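Local coordinates for putative lipoprotein YerB (Bacillus subtilis, PDB 2PSB) that is of unknown function but is a putative membrane-attached lipoprotein that interacts with PcrA, an interaction not essential for viability or UV repair, at residues A43-G48 with I216-E221; N38-A43 with P139-Y144. One frame throughout, in Å; residues are numbered along the deposited sequence.

How the interactions relate
Both interactions use the loop that follows strand 33-37 and leads to strand 54-59, and their centres are about 11 Å apart on the same side of the chain's centre. Along the chain the order is 38-43, 43-48, 139-144, 216-221, so the segments alternate, with Ala43 common to both. Interaction 2 ties the first half of the loop to the approach to strand 143-146, within the DUF3048 N-terminal region. Interaction 1 carries the second half to the end of strand 215-219, in the C-terminal region. A loop of the N-terminal region thus packs against both its own region and the C-terminal one, and Gln46 and Arg44 probably hydrogen-bond back to the carbonyls of Asn38 and Asn39.

Interaction 1. Residues A43-G48 with I216-E221; sequences ARPQSG and ITTDRE
Three direct hydrogen bonds join residues 46-48 to residues 219-221. The backbone N of Arg220 donates a hydrogen bond to Gln46 O at 2.9 Å, and Gly48 N meets Asp219 OD1, also at 2.9 Å, on the syn side of the carboxylate. Glu221 N binds the same OD1 from the opposite face of the carboxylate plane, so one oxygen takes two backbone N-H groups; a short acidic side chain suits this place, and its OD2 is held by Ser50. Ser47 OG donates to Glu221 OE2 at 2.6 Å, meeting it on the anti side; the Glu221 chain bends at chi2 (-50°), bringing OE2 to the serine hydroxyl. With phi at +87°, Gly48 has a backbone in which a CB would press on the preceding carbonyl.

Water extends the polar network. One molecule accepts from Arg220 NE and donates to Pro45 O and Ser47 OG, while a second accepts from Arg220 NH2; both lie in the guanidinium plane, at its edge. A third bridges Gln46 OE1 and Thr218 O, while Gln46 NE2 hydrogen-bonds to Asn38 O.

The nonpolar part centres on Pro45, which follows a cis peptide bond. Its CG sits over the centre of one guanidinium face, 4.1 Å above the plane, and the two side chains cross at about a right angle. Arg220 thereby offers a flat surface to the ring and N-H groups to the waters. Pro45 CB meets Thr218 CG2 tightly at 3.4 Å.

Asp219, accepting from the backbone N two residues on, forms an Asx turn, here joining a loop of the DUF3048 N-terminal region to the end of strand 215-219, in the six-stranded antiparallel sheet of the C-terminal region.

Interaction 2. Residues N38-A43 with P139-Y144; sequences NNHPKA and PPHNSY
The imidazoles of His40 and His141 form an offset stack, their centroids 4.3 Å apart and their planes inclined by 25°. His141 NE2 stands 3.6 Å above the plane of His40, over the ring centre, while the opposite face of His40 is covered near its rim by CD of the following Pro41. Both faces of His40 therefore have a neighbour, one an imidazole and the other an edge of proline. One face of His141 has Pro140 CD above it, offset toward the rim, and the Asn38 side chain meets the edge of that ring in plane, its amide turned 41° from the imidazole.

A bond within its own segment also restrains the rotation of His40. Its CG lies anti to the backbone N (chi1 176°), carrying the ring out to His141, and ND1 accepts the backbone N-H of Lys42 at 3.0 Å, close to the ring plane. This is consistent with ND1 carrying no proton. The backbone of Ala43 in turn donates to His40 O at 2.7 Å, within the 3-10 turn of residues 41-43.

Aliphatic carbon completes the seat of His141. Lys42 CB comes within 3.7 Å of His141 CD2, after which the bent lysine chain leads its amine away from the contact. Ala43 CB packs more loosely on His141 CB at 4.5 Å, a small side chain suiting the nearest approach of the two backbones.

A stacked histidine pair flanked by prolines thus connects the 3-10 turn after strand 33-37 to the cis-proline loop entering strand 143-146, a loop-to-loop contact within the DUF3048 N-terminal region.

Interaction 1. Residues A43-G48 with I216-E221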
ATOM      1  N   ALA A  43      -9.177  12.702  -3.858  1.00 33.38           N
ATOM      2  CA  ALA A  43      -9.446  11.701  -2.829  1.00 33.93           C
ATOM      3  C   ALA A  43      -8.675  11.955  -1.532  1.00 32.88           C
ATOM      4  O   ALA A  43      -8.858  11.245  -0.541  1.00 33.24           O
ATOM      5  CB  ALA A  43      -9.107  10.310  -3.362  1.00 33.96           C
ATOM      6  N   ARG A  44      -7.824  12.975  -1.540  1.00 31.57           N
ATOM      7  CA  ARG A  44      -6.990  13.311  -0.384  1.00 28.36           C
ATOM      8  C   ARG A  44      -7.641  14.362   0.490  1.00 28.88           C
ATOM      9  O   ARG A  44      -8.261  15.288  -0.013  1.00 27.60           O
ATOM     10  CB  ARG A  44      -5.639  13.818  -0.881  1.00 29.24           C
ATOM     11  CG  ARG A  44      -5.035  12.949  -1.974  1.00 24.16           C
ATOM     12  CD  ARG A  44      -3.854  13.638  -2.639  1.00 24.80           C
ATOM     13  NE  ARG A  44      -3.371  12.865  -3.774  1.00 27.66           N
ATOM     14  CZ  ARG A  44      -2.538  13.321  -4.699  1.00 26.84           C
ATOM     15  NH1 ARG A  44      -2.079  14.565  -4.637  1.00 28.82           N
ATOM     16  NH2 ARG A  44      -2.163  12.527  -5.690  1.00 22.63           N
ATOM     17  N   PRO A  45      -7.529  14.218   1.821  1.00 29.04           N
ATOM     18  CA  PRO A  45      -6.830  13.127   2.506  1.00 28.48           C
ATOM     19  C   PRO A  45      -7.732  11.892   2.601  1.00 27.50           C
ATOM     20  O   PRO A  45      -8.943  12.020   2.692  1.00 26.72           O
ATOM     21  CB  PRO A  45      -6.532  13.731   3.875  1.00 23.92           C
ATOM     22  CG  PRO A  45      -7.772  14.521   4.134  1.00 27.63           C
ATOM     23  CD  PRO A  45      -8.032  15.202   2.801  1.00 27.77           C
ATOM     24  N   GLN A  46      -7.129  10.707   2.580  1.00 26.15           N
ATOM     25  CA  GLN A  46      -7.876   9.468   2.666  1.00 23.23           C
ATOM     26  C   GLN A  46      -8.158   9.124   4.123  1.00 25.59           C
ATOM     27  O   GLN A  46      -7.692   9.819   5.036  1.00 25.70           O
ATOM     28  CB  GLN A  46      -7.084   8.342   2.001  1.00 22.28           C
ATOM     29  CG  GLN A  46      -6.793   8.580   0.509  1.00 22.64           C
ATOM     30  CD  GLN A  46      -5.460   9.281   0.255  1.00 24.22           C
ATOM     31  OE1 GLN A  46      -4.981  10.066   1.084  1.00 23.94           O
ATOM     32  NE2 GLN A  46      -4.865   9.012  -0.901  1.00 22.07           N
ATOM     33  N   SER A  47      -8.920   8.054   4.342  1.00 25.16           N
ATOM     34  CA  SER A  47      -9.253   7.602   5.690  1.00 26.26           C
ATOM     35  C   SER A  47      -8.603   6.255   6.026  1.00 27.63           C
ATOM     36  O   SER A  47      -8.621   5.327   5.206  1.00 27.61           O
ATOM     37  CB  SER A  47     -10.769   7.466   5.843  1.00 26.97           C
ATOM     38  OG  SER A  47     -11.412   8.729   5.749  1.00 28.21           O
ATOM     39  N   GLY A  48      -8.019   6.171   7.224  1.00 27.27           N
ATOM     40  CA  GLY A  48      -7.404   4.936   7.693  1.00 27.09           C
ATOM     41  C   GLY A  48      -5.957   4.598   7.359  1.00 29.05           C
ATOM     42  O   GLY A  48      -5.463   3.567   7.808  1.00 32.74           O
ATOM     43  N   ILE A 216       1.204  17.920   3.159  1.00 35.35           N
ATOM     44  CA  ILE A 216       1.609  16.784   3.984  1.00 35.74           C
ATOM     45  C   ILE A 216       0.501  15.723   4.034  1.00 34.89           C
ATOM     46  O   ILE A 216      -0.677  16.039   4.204  1.00 33.09           O
ATOM     47  CB  ILE A 216       1.978  17.218   5.424  1.00 35.94           C
ATOM     48  CG1 ILE A 216       2.706  16.068   6.128  1.00 37.23           C
ATOM     49  CG2 ILE A 216       0.723  17.625   6.193  1.00 37.33           C
ATOM     50  CD1 ILE A 216       3.268  16.420   7.492  1.00 36.51           C
ATOM     51  N   THR A 217       0.895  14.463   3.864  1.00 32.85           N
ATOM     52  CA  THR A 217      -0.047  13.351   3.872  1.00 27.44           C
ATOM     53  C   THR A 217      -0.603  13.098   5.263  1.00 29.72           C
ATOM     54  O   THR A 217       0.111  12.672   6.171  1.00 28.15           O
ATOM     55  CB  THR A 217       0.608  12.058   3.365  1.00 29.55           C
ATOM     56  OG1 THR A 217       1.120  12.279   2.044  1.00 28.15           O
ATOM     57  CG2 THR A 217      -0.419  10.913   3.328  1.00 28.07           C
ATOM     58  N   THR A 218      -1.898  13.343   5.405  1.00 27.44           N
ATOM     59  CA  THR A 218      -2.594  13.164   6.664  1.00 29.28           C
ATOM     60  C   THR A 218      -3.728  12.138   6.532  1.00 28.72           C
ATOM     61  O   THR A 218      -4.079  11.717   5.426  1.00 27.91           O
ATOM     62  CB  THR A 218      -3.195  14.502   7.116  1.00 29.48           C
ATOM     63  OG1 THR A 218      -3.655  14.389   8.461  1.00 33.99           O
ATOM     64  CG2 THR A 218      -4.352  14.881   6.236  1.00 24.04           C
ATOM     65  N   ASP A 219      -4.289  11.741   7.669  1.00 28.61           N
ATOM     66  CA  ASP A 219      -5.394  10.789   7.700  1.00 30.61           C
ATOM     67  C   ASP A 219      -6.632  11.586   8.104  1.00 31.10           C
ATOM     68  O   ASP A 219      -6.746  12.029   9.252  1.00 31.43           O
ATOM     69  CB  ASP A 219      -5.124   9.687   8.734  1.00 29.45           C
ATOM     70  CG  ASP A 219      -6.168   8.567   8.703  1.00 31.00           C
ATOM     71  OD1 ASP A 219      -7.302   8.794   8.224  1.00 32.04           O
ATOM     72  OD2 ASP A 219      -5.852   7.457   9.178  1.00 28.15           O
ATOM     73  N   ARG A 220      -7.554  11.777   7.165  1.00 31.93           N
ATOM     74  CA  ARG A 220      -8.760  12.530   7.464  1.00 33.59           C
ATOM     75  C   ARG A 220      -9.365  12.121   8.806  1.00 35.11           C
ATOM     76  O   ARG A 220      -9.912  12.954   9.520  1.00 35.25           O
ATOM     77  CB  ARG A 220      -9.822  12.344   6.375  1.00 32.84           C
ATOM     78  CG  ARG A 220     -11.130  13.083   6.689  1.00 34.52           C
ATOM     79  CD  ARG A 220     -12.263  12.697   5.737  1.00 36.16           C
ATOM     80  NE  ARG A 220     -11.941  12.953   4.335  1.00 37.80           N
ATOM     81  CZ  ARG A 220     -11.940  14.154   3.766  1.00 40.15           C
ATOM     82  NH1 ARG A 220     -12.253  15.232   4.480  1.00 40.46           N
ATOM     83  NH2 ARG A 220     -11.623  14.275   2.476  1.00 37.25           N
ATOM     84  N   GLU A 221      -9.249  10.843   9.149  1.00 35.19           N
ATOM     85  CA  GLU A 221      -9.822  10.330  10.390  1.00 38.00           C
ATOM     86  C   GLU A 221      -9.177  10.840  11.682  1.00 39.27           C
ATOM     87  O   GLU A 221      -9.836  10.898  12.724  1.00 39.85           O
ATOM     88  CB  GLU A 221      -9.823   8.801  10.363  1.00 37.59           C
ATOM     89  CG  GLU A 221     -10.647   8.220   9.211  1.00 37.72           C
ATOM     90  CD  GLU A 221     -12.068   8.811   9.115  1.00 39.42           C
ATOM     91  OE1 GLU A 221     -12.822   8.744  10.108  1.00 36.03           O
ATOM     92  OE2 GLU A 221     -12.429   9.344   8.038  1.00 36.25           O
TER
HETATM   93  O   HOH W   1     -11.367  12.766   0.387  1.00 63.56           O
HETATM   94  O   HOH W   2     -11.194  10.599   3.335  1.00 30.27           O
HETATM   95  O   HOH W   3      -4.013   9.492   3.728  1.00 36.79           O

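Interaction 2. Residues N38-A43 with P139-Y144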
ATOM      1  N   ASN A  38      -7.870   5.026  -3.327  1.00 28.00           N
ATOM      2  CA  ASN A  38      -7.851   6.117  -4.299  1.00 26.67           C
ATOM      3  C   ASN A  38      -6.760   7.146  -3.946  1.00 27.54           C
ATOM      4  O   ASN A  38      -6.714   7.645  -2.822  1.00 25.01           O
ATOM      5  CB  ASN A  38      -9.233   6.789  -4.264  1.00 25.96           C
ATOM      6  CG  ASN A  38      -9.558   7.604  -5.513  1.00 28.15           C
ATOM      7  OD1 ASN A  38     -10.723   7.954  -5.734  1.00 28.74           O
ATOM      8  ND2 ASN A  38      -8.558   7.908  -6.323  1.00 26.69           N
ATOM      9  N   ASN A  39      -5.872   7.453  -4.888  1.00 27.30           N
ATOM     10  CA  ASN A  39      -4.867   8.469  -4.607  1.00 30.83           C
ATOM     11  C   ASN A  39      -4.954   9.611  -5.622  1.00 32.57           C
ATOM     12  O   ASN A  39      -3.978  10.325  -5.875  1.00 33.92           O
ATOM     13  CB  ASN A  39      -3.455   7.886  -4.580  1.00 30.32           C
ATOM     14  CG  ASN A  39      -2.419   8.912  -4.148  1.00 32.45           C
ATOM     15  OD1 ASN A  39      -2.617   9.641  -3.169  1.00 29.23           O
ATOM     16  ND2 ASN A  39      -1.314   8.976  -4.871  1.00 29.64           N
ATOM     17  N   HIS A  40      -6.131   9.765  -6.215  1.00 33.14           N
ATOM     18  CA  HIS A  40      -6.364  10.848  -7.153  1.00 33.69           C
ATOM     19  C   HIS A  40      -6.425  12.079  -6.266  1.00 32.78           C
ATOM     20  O   HIS A  40      -6.970  12.022  -5.168  1.00 30.80           O
ATOM     21  CB  HIS A  40      -7.693  10.658  -7.886  1.00 35.06           C
ATOM     22  CG  HIS A  40      -8.043  11.790  -8.805  1.00 37.19           C
ATOM     23  ND1 HIS A  40      -8.474  13.018  -8.347  1.00 38.28           N
ATOM     24  CD2 HIS A  40      -8.007  11.884 -10.155  1.00 37.46           C
ATOM     25  CE1 HIS A  40      -8.691  13.819  -9.374  1.00 37.15           C
ATOM     26  NE2 HIS A  40      -8.414  13.156 -10.483  1.00 37.80           N
ATOM     27  N   PRO A  41      -5.869  13.212  -6.728  1.00 31.98           N
ATOM     28  CA  PRO A  41      -5.873  14.450  -5.938  1.00 31.33           C
ATOM     29  C   PRO A  41      -7.160  14.719  -5.147  1.00 32.59           C
ATOM     30  O   PRO A  41      -7.102  15.107  -3.980  1.00 33.02           O
ATOM     31  CB  PRO A  41      -5.592  15.519  -6.985  1.00 32.96           C
ATOM     32  CG  PRO A  41      -4.642  14.812  -7.923  1.00 31.88           C
ATOM     33  CD  PRO A  41      -5.286  13.441  -8.066  1.00 31.27           C
ATOM     34  N   LYS A  42      -8.311  14.503  -5.779  1.00 33.03           N
ATOM     35  CA  LYS A  42      -9.602  14.736  -5.131  1.00 34.50           C
ATOM     36  C   LYS A  42      -9.960  13.764  -4.009  1.00 34.70           C
ATOM     37  O   LYS A  42     -10.928  13.981  -3.282  1.00 33.94           O
ATOM     38  CB  LYS A  42     -10.730  14.720  -6.176  1.00 37.84           C
ATOM     39  CG  LYS A  42     -10.993  16.063  -6.875  1.00 42.46           C
ATOM     40  CD  LYS A  42     -11.373  17.141  -5.865  1.00 44.72           C
ATOM     41  CE  LYS A  42     -11.721  18.473  -6.529  1.00 47.91           C
ATOM     42  NZ  LYS A  42     -13.069  18.458  -7.166  1.00 49.38           N
ATOM     43  N   ALA A  43      -9.177  12.702  -3.858  1.00 33.38           N
ATOM     44  CA  ALA A  43      -9.446  11.701  -2.829  1.00 33.93           C
ATOM     45  C   ALA A  43      -8.675  11.955  -1.532  1.00 32.88           C
ATOM     46  O   ALA A  43      -8.858  11.245  -0.541  1.00 33.24           O
ATOM     47  CB  ALA A  43      -9.107  10.310  -3.362  1.00 33.96           C
ATOM     48  N   PRO A 139     -18.770  11.301  -6.860  1.00 32.98           N
ATOM     49  CA  PRO A 139     -18.237  10.072  -7.449  1.00 34.12           C
ATOM     50  C   PRO A 139     -17.153  10.434  -8.454  1.00 34.41           C
ATOM     51  O   PRO A 139     -17.211  11.493  -9.079  1.00 34.22           O
ATOM     52  CB  PRO A 139     -19.462   9.444  -8.127  1.00 31.50           C
ATOM     53  CG  PRO A 139     -20.593   9.938  -7.324  1.00 34.44           C
ATOM     54  CD  PRO A 139     -20.220  11.395  -7.086  1.00 32.31           C
ATOM     55  N   PRO A 140     -16.162   9.553  -8.638  1.00 34.80           N
ATOM     56  CA  PRO A 140     -16.015   8.265  -7.956  1.00 31.92           C
ATOM     57  C   PRO A 140     -14.935   8.303  -6.887  1.00 31.15           C
ATOM     58  O   PRO A 140     -14.189   7.347  -6.729  1.00 32.34           O
ATOM     59  CB  PRO A 140     -15.660   7.334  -9.095  1.00 34.09           C
ATOM     60  CG  PRO A 140     -14.733   8.183  -9.911  1.00 34.56           C
ATOM     61  CD  PRO A 140     -15.399   9.565  -9.901  1.00 34.19           C
ATOM     62  N   HIS A 141     -14.863   9.415  -6.158  1.00 30.68           N
ATOM     63  CA  HIS A 141     -13.872   9.603  -5.099  1.00 29.07           C
ATOM     64  C   HIS A 141     -14.593   9.697  -3.754  1.00 29.40           C
ATOM     65  O   HIS A 141     -14.031  10.179  -2.764  1.00 30.22           O
ATOM     66  CB  HIS A 141     -13.083  10.900  -5.336  1.00 30.98           C
ATOM     67  CG  HIS A 141     -12.454  10.994  -6.693  1.00 29.49           C
ATOM     68  ND1 HIS A 141     -11.562  10.058  -7.167  1.00 30.28           N
ATOM     69  CD2 HIS A 141     -12.596  11.910  -7.682  1.00 31.11           C
ATOM     70  CE1 HIS A 141     -11.183  10.386  -8.389  1.00 29.32           C
ATOM     71  NE2 HIS A 141     -11.796  11.507  -8.725  1.00 29.79           N
ATOM     72  N   ASN A 142     -15.838   9.237  -3.718  1.00 27.55           N
ATOM     73  CA  ASN A 142     -16.622   9.316  -2.493  1.00 26.80           C
ATOM     74  C   ASN A 142     -17.055   7.950  -1.951  1.00 26.57           C
ATOM     75  O   ASN A 142     -17.961   7.863  -1.136  1.00 25.95           O
ATOM     76  CB  ASN A 142     -17.845  10.205  -2.739  1.00 27.75           C
ATOM     77  CG  ASN A 142     -18.895   9.539  -3.628  1.00 28.44           C
ATOM     78  OD1 ASN A 142     -18.576   8.765  -4.538  1.00 24.36           O
ATOM     79  ND2 ASN A 142     -20.155   9.858  -3.373  1.00 21.85           N
ATOM     80  N   SER A 143     -16.375   6.898  -2.389  1.00 27.25           N
ATOM     81  CA  SER A 143     -16.703   5.534  -1.982  1.00 28.17           C
ATOM     82  C   SER A 143     -15.880   4.966  -0.809  1.00 28.20           C
ATOM     83  O   SER A 143     -14.671   4.751  -0.927  1.00 27.29           O
ATOM     84  CB  SER A 143     -16.578   4.627  -3.211  1.00 26.43           C
ATOM     85  OG  SER A 143     -16.734   3.271  -2.857  1.00 32.44           O
ATOM     86  N   TYR A 144     -16.547   4.726   0.317  1.00 28.78           N
ATOM     87  CA  TYR A 144     -15.894   4.189   1.510  1.00 28.55           C
ATOM     88  C   TYR A 144     -16.564   2.941   2.093  1.00 27.64           C
ATOM     89  O   TYR A 144     -17.686   2.586   1.739  1.00 24.19           O
ATOM     90  CB  TYR A 144     -15.889   5.214   2.643  1.00 29.63           C
ATOM     91  CG  TYR A 144     -15.186   6.511   2.349  1.00 31.37           C
ATOM     92  CD1 TYR A 144     -15.796   7.501   1.575  1.00 30.87           C
ATOM     93  CD2 TYR A 144     -13.898   6.744   2.832  1.00 33.04           C
ATOM     94  CE1 TYR A 144     -15.141   8.694   1.288  1.00 31.35           C
ATOM     95  CE2 TYR A 144     -13.227   7.929   2.558  1.00 30.38           C
ATOM     96  CZ  TYR A 144     -13.852   8.901   1.780  1.00 31.77           C
ATOM     97  OH  TYR A 144     -13.189  10.063   1.482  1.00 30.53           O
TER